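PDB 1B06: superoxide dismutase [Fe] from Sulfolobus acidocaldarius, which destroys superoxide radicals by converting them into hydrogen peroxide and molecular oxygen at the single iron ion bound in each subunit. Local coordinates for residues Lys27-Val32 with Tyr176-Lys181; Gln121-Ser126 with Leu147-Val152; Leu167-Phe172 with Asn189-Val194. One frame throughout, in Å; residues are numbered along the deposited sequence.

Contact 1: Lys27-Val32 with Tyr176-Lys181; sequences KDIIDV and YYLQYK
Ile29, in the first turn of helix 27-57, packs against Leu178 and Gln179 of the short helix 177-180. The contact joins the two parts of the iron/manganese superoxide dismutase fold, the N-terminal alpha-hairpin and the C-terminal domain, beside the metal site. The interaction between the segments is apolar. Ile29 and Leu178 run alongside one another, antiparallel, with CG1 of Ile29 3.8 Å from CB of Leu178. Because CG1 of Ile29 lies beside its backbone N (chi1 -77°) and the branch then runs on extended, CD1 extends as far as the short helix. There it meets CB of Gln179 at 3.6 Å, crossing that side chain at about a right angle, and it also touches CA of Tyr176 at 4.0 Å. Leu178 answers with CD1, which rests 4.0 Å from the carbonyl O of Asp28, so the two hydrophobic branches are each laid over the other helix.

Hydrogen bonds hold the surroundings rather than the interface. Tyr176 is the N-cap just before the short helix, and its O accepts from N of Tyr180 at 2.7 Å. The amide of Gln179 is gripped at both ends by the chain just before helix 27-57, OE1 by Ser26 N and NE2 by Pro23 O, while the hydroxyl of Tyr180 bonds to Tyr24 O. Tyr177 OH reaches His37 of the second subunit, and Leu178 packs on Tyr177 of that subunit, placing the contact next to the dimer interface. The iron ligands His33 and His174 follow and precede the two segments closely. The chain of Gln179 itself is extended, with CG opposite the backbone N, and its OE1 passes 3.9 Å from CD1 of Ile29.

Contact 2: Gln121-Ser126 with Leu147-Val152; sequences QVFSES and LQIMTV
The carbonyl O of Val122 is gripped twice by Ser126, by OG at 2.9 Å and by the backbone N at 3.0 Å, from opposite faces of its plane. With its hydroxyl bonded back to Val122 O, Ser126 meets strand 147-152 through an apolar contact: CG2 of Ile149 lies 3.8 Å from its CB. Ile149 makes most of the apolar contacts. Its CG1 points beside the backbone N (chi1 -70°) and carries CD1 to the helix, 4.0 Å from both Val122 CG1 and Phe123 CA, while CG1 itself approaches Phe123 CD2 obliquely. Cut back to an alanine, this position would probably leave Val122 and the Phe123 ring without their partner on the strand and open a gap beneath the helix. Farther along, the methyl CG2 of Thr151 comes within 3.2 Å of Ser126 O, which accepts a hydrogen bond from Ser129 OG; the Thr151 hydroxyl bonds to Gln68 of the third subunit. Helix and strand run nearly parallel, 20° apart, and helix 116-129 thus packs on an edge strand, within this chain, of the antiparallel sheet in the C-terminal domain. With no hydrogen bond between the segments, their cohesion rests on the fit of aliphatic and aromatic groups.

Contact 3: Leu167-Phe172 with Asn189-Val194; sequences LIVDEF and NAWWNV. With FE (Fe (III) ion), chain G.
Val169 sets both its methyl groups on one face of the Trp191 indole, and this is the tight part of the contact. CG1 sits 3.4 Å from the centroid of the five-membered ring, 12° off the normal, a CH-pi contact, while CG2 lies over the six-membered ring, 3.3 Å from CH2. Trp191 CG is opposite its backbone N (chi1 167°), which sends the indole from helix 184-191 to the strand. Leu167 comes to the rim instead: its CG is near the ring plane, 3.9 Å from CH2.

The other flank is looser. The pyrrole N-H does not meet the strand directly; water 1 accepts from NE1 of Trp191 at 3.0 Å and donates to O of Ile168, joining two buried polar groups. Leu167 CD2 reaches the second indole only loosely, at 4.5 Å from CZ3 of Trp192.

One residue past Val169, the strand delivers Asp170 to the metal. Its OD2 binds iron at 1.9 Å, and OD1 accepts from N of Phe172 at 3.0 Å in an Asx turn, from above the carboxylate plane, which, with the iron bond, should restrain the carboxylate's rotation. His33, His84, His174 and water 2 complete the site.

Strand 165-170 is bonded to strand 134-140 through the backbones of Leu167 and Val169. Phe123 of helix 116-129 packs on Val169, Ile168 packs on Leu83 and Ile86 of helix 67-89, and Trp191 links helix 184-191 to the strand.

How the contacts relate
From the N terminus, contact 1 opens at the start of helix 27-57 and closes only at helix 177-180, tying the alpha-hairpin to the C-terminal domain. The whole of contact 2 falls within that span: residues 121-126 and 147-152 close a short loop through strand 134-140. Contact 3 begins after contact 2 has closed, but crosses contact 1, since 167-172 lies inside the long loop and 189-194 beyond it. Contacts 2 and 3 share one sheet and meet at Phe123, against Trp191 and Trp192, and at the probable hydrogen bond of Ser124 OG with Trp192 NE1. Contacts 1 and 3 touch through Tyr180 and Ala190, while contacts 1 and 2 do not touch, their centres about 23 Å apart.

Contact 1: Lys27-Val32 with Tyr176-Lys181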
loop_
_atom_site.group_PDB
_atom_site.type_symbol
_atom_site.label_atom_id
_atom_site.label_comp_id
_atom_site.label_asym_id
_atom_site.label_seq_id
_atom_site.Cartn_x
_atom_site.Cartn_y
_atom_site.Cartn_z
ATOM N N LYS A 27 24.820 4.810 20.752
ATOM C CA LYS A 27 24.189 6.048 21.186
ATOM C C LYS A 27 23.988 7.001 20.018
ATOM O O LYS A 27 23.091 7.839 20.045
ATOM C CB LYS A 27 25.037 6.727 22.265
ATOM C CG LYS A 27 26.407 7.174 21.787
ATOM C CD LYS A 27 27.456 7.037 22.891
ATOM C CE LYS A 27 28.873 6.975 22.326
ATOM N NZ LYS A 27 29.330 8.292 21.796
ATOM N N ASP A 28 24.822 6.872 18.991
ATOM C CA ASP A 28 24.710 7.727 17.812
ATOM C C ASP A 28 23.369 7.505 17.131
ATOM O O ASP A 28 22.769 8.439 16.600
ATOM C CB ASP A 28 25.827 7.422 16.818
ATOM C CG ASP A 28 27.178 7.898 17.299
ATOM O OD1 ASP A 28 27.221 8.789 18.175
ATOM O OD2 ASP A 28 28.198 7.379 16.798
ATOM N N ILE A 29 22.909 6.258 17.145
ATOM C CA ILE A 29 21.640 5.903 16.532
ATOM C C ILE A 29 20.488 6.376 17.409
ATOM O O ILE A 29 19.581 7.059 16.941
ATOM C CB ILE A 29 21.539 4.379 16.333
ATOM C CG1 ILE A 29 22.382 3.960 15.126
ATOM C CG2 ILE A 29 20.092 3.969 16.141
ATOM C CD1 ILE A 29 22.613 2.464 15.033
ATOM N N ILE A 30 20.537 6.016 18.686
ATOM C CA ILE A 30 19.493 6.390 19.629
ATOM C C ILE A 30 19.261 7.895 19.680
ATOM O O ILE A 30 18.123 8.357 19.708
ATOM C CB ILE A 30 19.832 5.881 21.044
ATOM C CG1 ILE A 30 19.974 4.360 21.017
ATOM C CG2 ILE A 30 18.735 6.277 22.028
ATOM C CD1 ILE A 30 18.678 3.625 20.663
ATOM N N ASP A 31 20.345 8.658 19.687
ATOM C CA ASP A 31 20.251 10.109 19.737
ATOM C C ASP A 31 19.395 10.694 18.610
ATOM O O ASP A 31 18.396 11.367 18.868
ATOM C CB ASP A 31 21.654 10.712 19.687
ATOM C CG ASP A 31 21.651 12.215 19.883
ATOM O OD1 ASP A 31 20.928 12.703 20.778
ATOM O OD2 ASP A 31 22.375 12.908 19.137
ATOM N N VAL A 32 19.788 10.440 17.363
ATOM C CA VAL A 32 19.052 10.952 16.205
ATOM C C VAL A 32 17.710 10.238 15.977
ATOM O O VAL A 32 16.767 10.824 15.444
ATOM C CB VAL A 32 19.905 10.854 14.920
ATOM C CG1 VAL A 32 20.160 9.398 14.573
ATOM C CG2 VAL A 32 19.204 11.560 13.778
ATOM N N TYR A 176 19.212 1.104 12.372
ATOM C CA TYR A 176 20.448 0.337 12.486
ATOM C C TYR A 176 21.555 0.658 11.492
ATOM O O TYR A 176 22.677 0.197 11.673
ATOM C CB TYR A 176 20.130 -1.153 12.348
ATOM C CG TYR A 176 19.514 -1.497 11.006
ATOM C CD1 TYR A 176 20.311 -1.660 9.869
ATOM C CD2 TYR A 176 18.129 -1.628 10.865
ATOM C CE1 TYR A 176 19.744 -1.938 8.621
ATOM C CE2 TYR A 176 17.550 -1.908 9.622
ATOM C CZ TYR A 176 18.362 -2.060 8.505
ATOM O OH TYR A 176 17.797 -2.317 7.276
ATOM N N TYR A 177 21.257 1.437 10.456
ATOM C CA TYR A 177 22.252 1.723 9.425
ATOM C C TYR A 177 23.610 2.265 9.842
ATOM O O TYR A 177 24.637 1.779 9.372
ATOM C CB TYR A 177 21.666 2.625 8.334
ATOM C CG TYR A 177 22.050 2.146 6.951
ATOM C CD1 TYR A 177 21.308 1.151 6.302
ATOM C CD2 TYR A 177 23.199 2.624 6.324
ATOM C CE1 TYR A 177 21.710 0.645 5.067
ATOM C CE2 TYR A 177 23.608 2.126 5.096
ATOM C CZ TYR A 177 22.863 1.134 4.472
ATOM O OH TYR A 177 23.286 0.630 3.263
ATOM N N LEU A 178 23.627 3.266 10.709
ATOM C CA LEU A 178 24.883 3.855 11.156
ATOM C C LEU A 178 25.855 2.815 11.714
ATOM O O LEU A 178 27.065 2.922 11.536
ATOM C CB LEU A 178 24.609 4.911 12.233
ATOM C CG LEU A 178 24.038 6.261 11.799
ATOM C CD1 LEU A 178 24.016 7.198 13.001
ATOM C CD2 LEU A 178 24.872 6.849 10.670
ATOM N N GLN A 179 25.314 1.803 12.379
ATOM C CA GLN A 179 26.123 0.763 12.999
ATOM C C GLN A 179 26.236 -0.545 12.217
ATOM O O GLN A 179 27.321 -1.117 12.114
ATOM C CB GLN A 179 25.567 0.466 14.393
ATOM C CG GLN A 179 26.335 -0.582 15.165
ATOM C CD GLN A 179 25.758 -0.803 16.542
ATOM O OE1 GLN A 179 24.831 -0.104 16.957
ATOM N NE2 GLN A 179 26.297 -1.780 17.265
ATOM N N TYR A 180 25.118 -1.014 11.671
ATOM C CA TYR A 180 25.097 -2.275 10.930
ATOM C C TYR A 180 25.035 -2.154 9.410
ATOM O O TYR A 180 25.138 -3.157 8.700
ATOM C CB TYR A 180 23.913 -3.118 11.406
ATOM C CG TYR A 180 23.961 -3.456 12.881
ATOM C CD1 TYR A 180 23.408 -2.597 13.833
ATOM C CD2 TYR A 180 24.561 -4.633 13.324
ATOM C CE1 TYR A 180 23.456 -2.904 15.195
ATOM C CE2 TYR A 180 24.614 -4.949 14.679
ATOM C CZ TYR A 180 24.061 -4.082 15.608
ATOM O OH TYR A 180 24.119 -4.397 16.945
ATOM N N LYS A 181 24.872 -0.936 8.908
ATOM C CA LYS A 181 24.766 -0.735 7.471
ATOM C C LYS A 181 23.614 -1.598 6.949
ATOM O O LYS A 181 22.552 -1.662 7.567
ATOM C CB LYS A 181 26.074 -1.120 6.776
ATOM C CG LYS A 181 26.923 0.068 6.369
ATOM C CD LYS A 181 28.266 0.050 7.070
ATOM C CE LYS A 181 29.131 1.224 6.636
ATOM N NZ LYS A 181 30.037 0.862 5.507
#

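Contact 2: Gln121-Ser126 with Leu147-Val152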
loop_
_atom_site.group_PDB
_atom_site.type_symbol
_atom_site.label_atom_id
_atom_site.label_comp_id
_atom_site.label_asym_id
_atom_site.label_seq_id
_atom_site.Cartn_x
_atom_site.Cartn_y
_atom_site.Cartn_z
ATOM N N GLN A 121 12.963 -18.212 16.529
ATOM C CA GLN A 121 13.278 -18.579 15.156
ATOM C C GLN A 121 12.215 -18.072 14.191
ATOM O O GLN A 121 12.536 -17.493 13.154
ATOM C CB GLN A 121 13.370 -20.101 15.020
ATOM C CG GLN A 121 14.704 -20.683 15.423
ATOM C CD GLN A 121 14.634 -22.182 15.644
ATOM O OE1 GLN A 121 13.818 -22.874 15.036
ATOM N NE2 GLN A 121 15.493 -22.693 16.519
ATOM N N VAL A 122 10.949 -18.302 14.531
ATOM C CA VAL A 122 9.841 -17.885 13.682
ATOM C C VAL A 122 9.709 -16.366 13.624
ATOM O O VAL A 122 9.465 -15.800 12.553
ATOM C CB VAL A 122 8.508 -18.487 14.161
ATOM C CG1 VAL A 122 7.381 -18.062 13.229
ATOM C CG2 VAL A 122 8.611 -20.001 14.193
ATOM N N PHE A 123 9.875 -15.706 14.767
ATOM C CA PHE A 123 9.786 -14.253 14.806
ATOM C C PHE A 123 10.905 -13.628 13.973
ATOM O O PHE A 123 10.690 -12.652 13.249
ATOM C CB PHE A 123 9.870 -13.741 16.246
ATOM C CG PHE A 123 9.553 -12.277 16.385
ATOM C CD1 PHE A 123 10.534 -11.314 16.165
ATOM C CD2 PHE A 123 8.266 -11.858 16.716
ATOM C CE1 PHE A 123 10.237 -9.954 16.272
ATOM C CE2 PHE A 123 7.958 -10.499 16.827
ATOM C CZ PHE A 123 8.946 -9.546 16.605
ATOM N N SER A 124 12.102 -14.194 14.073
ATOM C CA SER A 124 13.238 -13.682 13.319
ATOM C C SER A 124 13.045 -13.920 11.821
ATOM O O SER A 124 13.384 -13.063 10.998
ATOM C CB SER A 124 14.532 -14.349 13.795
ATOM O OG SER A 124 14.895 -13.888 15.086
ATOM N N GLU A 125 12.501 -15.083 11.469
ATOM C CA GLU A 125 12.263 -15.416 10.068
ATOM C C GLU A 125 11.267 -14.426 9.461
ATOM O O GLU A 125 11.427 -13.987 8.323
ATOM C CB GLU A 125 11.720 -16.844 9.940
ATOM C CG GLU A 125 11.766 -17.380 8.518
ATOM C CD GLU A 125 11.177 -18.771 8.388
ATOM O OE1 GLU A 125 11.099 -19.486 9.409
ATOM O OE2 GLU A 125 10.793 -19.153 7.263
ATOM N N SER A 126 10.236 -14.089 10.229
ATOM C CA SER A 126 9.222 -13.139 9.786
ATOM C C SER A 126 9.820 -11.738 9.631
ATOM O O SER A 126 9.562 -11.049 8.642
ATOM C CB SER A 126 8.080 -13.092 10.798
ATOM O OG SER A 126 7.525 -14.379 10.988
ATOM N N LEU A 147 -1.221 -15.185 19.867
ATOM C CA LEU A 147 -0.190 -14.160 19.882
ATOM C C LEU A 147 0.182 -14.112 18.396
ATOM O O LEU A 147 0.952 -14.942 17.906
ATOM C CB LEU A 147 1.003 -14.614 20.730
ATOM C CG LEU A 147 0.817 -14.567 22.245
ATOM C CD1 LEU A 147 1.977 -15.265 22.921
ATOM C CD2 LEU A 147 0.731 -13.128 22.701
ATOM N N GLN A 148 -0.386 -13.150 17.679
ATOM C CA GLN A 148 -0.165 -13.037 16.243
ATOM C C GLN A 148 1.032 -12.212 15.790
ATOM O O GLN A 148 1.160 -11.039 16.140
ATOM C CB GLN A 148 -1.439 -12.493 15.586
ATOM C CG GLN A 148 -1.378 -12.426 14.080
ATOM C CD GLN A 148 -1.390 -13.795 13.436
ATOM O OE1 GLN A 148 -2.254 -14.624 13.723
ATOM N NE2 GLN A 148 -0.427 -14.041 12.557
ATOM N N ILE A 149 1.902 -12.834 15.000
ATOM C CA ILE A 149 3.074 -12.153 14.457
ATOM C C ILE A 149 2.651 -11.437 13.180
ATOM O O ILE A 149 1.819 -11.944 12.430
ATOM C CB ILE A 149 4.190 -13.144 14.066
ATOM C CG1 ILE A 149 4.814 -13.772 15.310
ATOM C CG2 ILE A 149 5.262 -12.419 13.260
ATOM C CD1 ILE A 149 5.809 -14.870 14.984
ATOM N N MET A 150 3.223 -10.267 12.922
ATOM C CA MET A 150 2.886 -9.535 11.708
ATOM C C MET A 150 3.991 -8.574 11.285
ATOM O O MET A 150 4.667 -7.977 12.122
ATOM C CB MET A 150 1.572 -8.762 11.900
ATOM C CG MET A 150 1.056 -8.051 10.640
ATOM S SD MET A 150 0.779 -9.142 9.206
ATOM C CE MET A 150 -0.330 -10.320 9.920
ATOM N N THR A 151 4.187 -8.451 9.978
ATOM C CA THR A 151 5.168 -7.523 9.455
ATOM C C THR A 151 4.362 -6.306 9.001
ATOM O O THR A 151 3.413 -6.423 8.228
ATOM C CB THR A 151 5.951 -8.110 8.258
ATOM O OG1 THR A 151 5.042 -8.730 7.340
ATOM C CG2 THR A 151 6.962 -9.142 8.740
ATOM N N VAL A 152 4.730 -5.138 9.508
ATOM C CA VAL A 152 4.038 -3.908 9.162
ATOM C C VAL A 152 4.901 -3.105 8.196
ATOM O O VAL A 152 6.093 -2.883 8.445
ATOM C CB VAL A 152 3.736 -3.086 10.443
ATOM C CG1 VAL A 152 3.184 -1.715 10.090
ATOM C CG2 VAL A 152 2.747 -3.848 11.310
#

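Contact 3: Leu167-Phe172 with Asn189-Val194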
loop_
_atom_site.group_PDB
_atom_site.type_symbol
_atom_site.label_atom_id
_atom_site.label_comp_id
_atom_site.label_asym_id
_atom_site.label_seq_id
_atom_site.Cartn_x
_atom_site.Cartn_y
_atom_site.Cartn_z
ATOM N N LEU A 167 5.138 -7.028 21.622
ATOM C CA LEU A 167 6.563 -6.997 21.293
ATOM C C LEU A 167 6.732 -6.289 19.951
ATOM O O LEU A 167 5.902 -6.443 19.058
ATOM C CB LEU A 167 7.106 -8.430 21.205
ATOM C CG LEU A 167 8.618 -8.622 21.023
ATOM C CD1 LEU A 167 9.353 -8.161 22.268
ATOM C CD2 LEU A 167 8.915 -10.093 20.748
ATOM N N ILE A 168 7.804 -5.520 19.796
ATOM C CA ILE A 168 8.001 -4.796 18.548
ATOM C C ILE A 168 9.451 -4.453 18.218
ATOM O O ILE A 168 10.243 -4.133 19.104
ATOM C CB ILE A 168 7.192 -3.484 18.568
ATOM C CG1 ILE A 168 7.290 -2.776 17.216
ATOM C CG2 ILE A 168 7.699 -2.588 19.687
ATOM C CD1 ILE A 168 6.176 -1.784 16.973
ATOM N N VAL A 169 9.786 -4.518 16.933
ATOM C CA VAL A 169 11.128 -4.186 16.459
ATOM C C VAL A 169 11.026 -3.220 15.298
ATOM O O VAL A 169 10.309 -3.485 14.330
ATOM C CB VAL A 169 11.901 -5.393 15.899
ATOM C CG1 VAL A 169 13.358 -5.256 16.254
ATOM C CG2 VAL A 169 11.317 -6.682 16.396
ATOM N N ASP A 170 11.755 -2.116 15.388
ATOM C CA ASP A 170 11.771 -1.115 14.331
ATOM C C ASP A 170 12.710 -1.631 13.256
ATOM O O ASP A 170 13.844 -2.011 13.558
ATOM C CB ASP A 170 12.293 0.219 14.875
ATOM C CG ASP A 170 12.132 1.365 13.890
ATOM O OD1 ASP A 170 11.784 1.132 12.708
ATOM O OD2 ASP A 170 12.362 2.517 14.307
ATOM N N GLU A 171 12.251 -1.650 12.008
ATOM C CA GLU A 171 13.085 -2.135 10.918
ATOM C C GLU A 171 13.315 -1.106 9.821
ATOM O O GLU A 171 13.699 -1.451 8.701
ATOM C CB GLU A 171 12.501 -3.423 10.334
ATOM C CG GLU A 171 12.841 -4.664 11.160
ATOM C CD GLU A 171 12.422 -5.949 10.476
ATOM O OE1 GLU A 171 13.158 -6.429 9.583
ATOM O OE2 GLU A 171 11.351 -6.480 10.830
ATOM N N PHE A 172 13.066 0.159 10.139
ATOM C CA PHE A 172 13.331 1.232 9.189
ATOM C C PHE A 172 14.857 1.256 9.182
ATOM O O PHE A 172 15.481 1.005 10.212
ATOM C CB PHE A 172 12.806 2.564 9.723
ATOM C CG PHE A 172 11.453 2.943 9.194
ATOM C CD1 PHE A 172 10.331 2.172 9.497
ATOM C CD2 PHE A 172 11.297 4.078 8.399
ATOM C CE1 PHE A 172 9.065 2.528 9.013
ATOM C CE2 PHE A 172 10.040 4.444 7.909
ATOM C CZ PHE A 172 8.920 3.668 8.218
ATOM N N ASN A 189 19.577 -9.852 15.456
ATOM C CA ASN A 189 20.174 -10.769 16.415
ATOM C C ASN A 189 20.619 -10.009 17.662
ATOM O O ASN A 189 20.509 -10.510 18.779
ATOM C CB ASN A 189 21.371 -11.479 15.792
ATOM C CG ASN A 189 20.973 -12.733 15.055
ATOM O OD1 ASN A 189 19.949 -13.340 15.365
ATOM N ND2 ASN A 189 21.776 -13.128 14.071
ATOM N N ALA A 190 21.121 -8.793 17.473
ATOM C CA ALA A 190 21.569 -7.975 18.598
ATOM C C ALA A 190 20.392 -7.494 19.441
ATOM O O ALA A 190 20.461 -7.482 20.672
ATOM C CB ALA A 190 22.352 -6.773 18.093
ATOM N N TRP A 191 19.315 -7.096 18.762
ATOM C CA TRP A 191 18.112 -6.587 19.412
ATOM C C TRP A 191 17.563 -7.507 20.509
ATOM O O TRP A 191 17.071 -7.029 21.529
ATOM C CB TRP A 191 17.037 -6.308 18.350
ATOM C CG TRP A 191 15.657 -6.071 18.909
ATOM C CD1 TRP A 191 15.214 -4.957 19.568
ATOM C CD2 TRP A 191 14.558 -6.992 18.897
ATOM N NE1 TRP A 191 13.909 -5.133 19.971
ATOM C CE2 TRP A 191 13.484 -6.372 19.571
ATOM C CE3 TRP A 191 14.379 -8.284 18.382
ATOM C CZ2 TRP A 191 12.247 -7.000 19.746
ATOM C CZ3 TRP A 191 13.147 -8.910 18.558
ATOM C CH2 TRP A 191 12.098 -8.266 19.235
ATOM N N TRP A 192 17.652 -8.820 20.309
ATOM C CA TRP A 192 17.155 -9.771 21.303
ATOM C C TRP A 192 17.805 -9.566 22.676
ATOM O O TRP A 192 17.222 -9.910 23.707
ATOM C CB TRP A 192 17.400 -11.216 20.844
ATOM C CG TRP A 192 16.495 -11.679 19.728
ATOM C CD1 TRP A 192 16.855 -11.926 18.436
ATOM C CD2 TRP A 192 15.089 -11.959 19.812
ATOM N NE1 TRP A 192 15.766 -12.338 17.709
ATOM C CE2 TRP A 192 14.668 -12.367 18.528
ATOM C CE3 TRP A 192 14.143 -11.903 20.846
ATOM C CZ2 TRP A 192 13.341 -12.720 18.248
ATOM C CZ3 TRP A 192 12.822 -12.254 20.567
ATOM C CH2 TRP A 192 12.437 -12.658 19.277
ATOM N N ASN A 193 19.007 -8.997 22.690
ATOM C CA ASN A 193 19.727 -8.767 23.940
ATOM C C ASN A 193 19.237 -7.582 24.763
ATOM O O ASN A 193 19.628 -7.432 25.923
ATOM C CB ASN A 193 21.217 -8.577 23.659
ATOM C CG ASN A 193 21.870 -9.835 23.151
ATOM O OD1 ASN A 193 21.827 -10.872 23.804
ATOM N ND2 ASN A 193 22.475 -9.754 21.978
ATOM N N VAL A 194 18.398 -6.732 24.172
ATOM C CA VAL A 194 17.886 -5.570 24.893
ATOM C C VAL A 194 16.369 -5.562 25.018
ATOM O O VAL A 194 15.783 -4.570 25.448
ATOM C CB VAL A 194 18.327 -4.242 24.230
ATOM C CG1 VAL A 194 19.821 -4.041 24.424
ATOM C CG2 VAL A 194 17.968 -4.243 22.746
HETATM FE FE FE G . 12.334 4.310 13.808
HETATM O O HOH W 1 11.646 -4.041 21.533
HETATM O O HOH W 2 10.804 3.861 12.474
#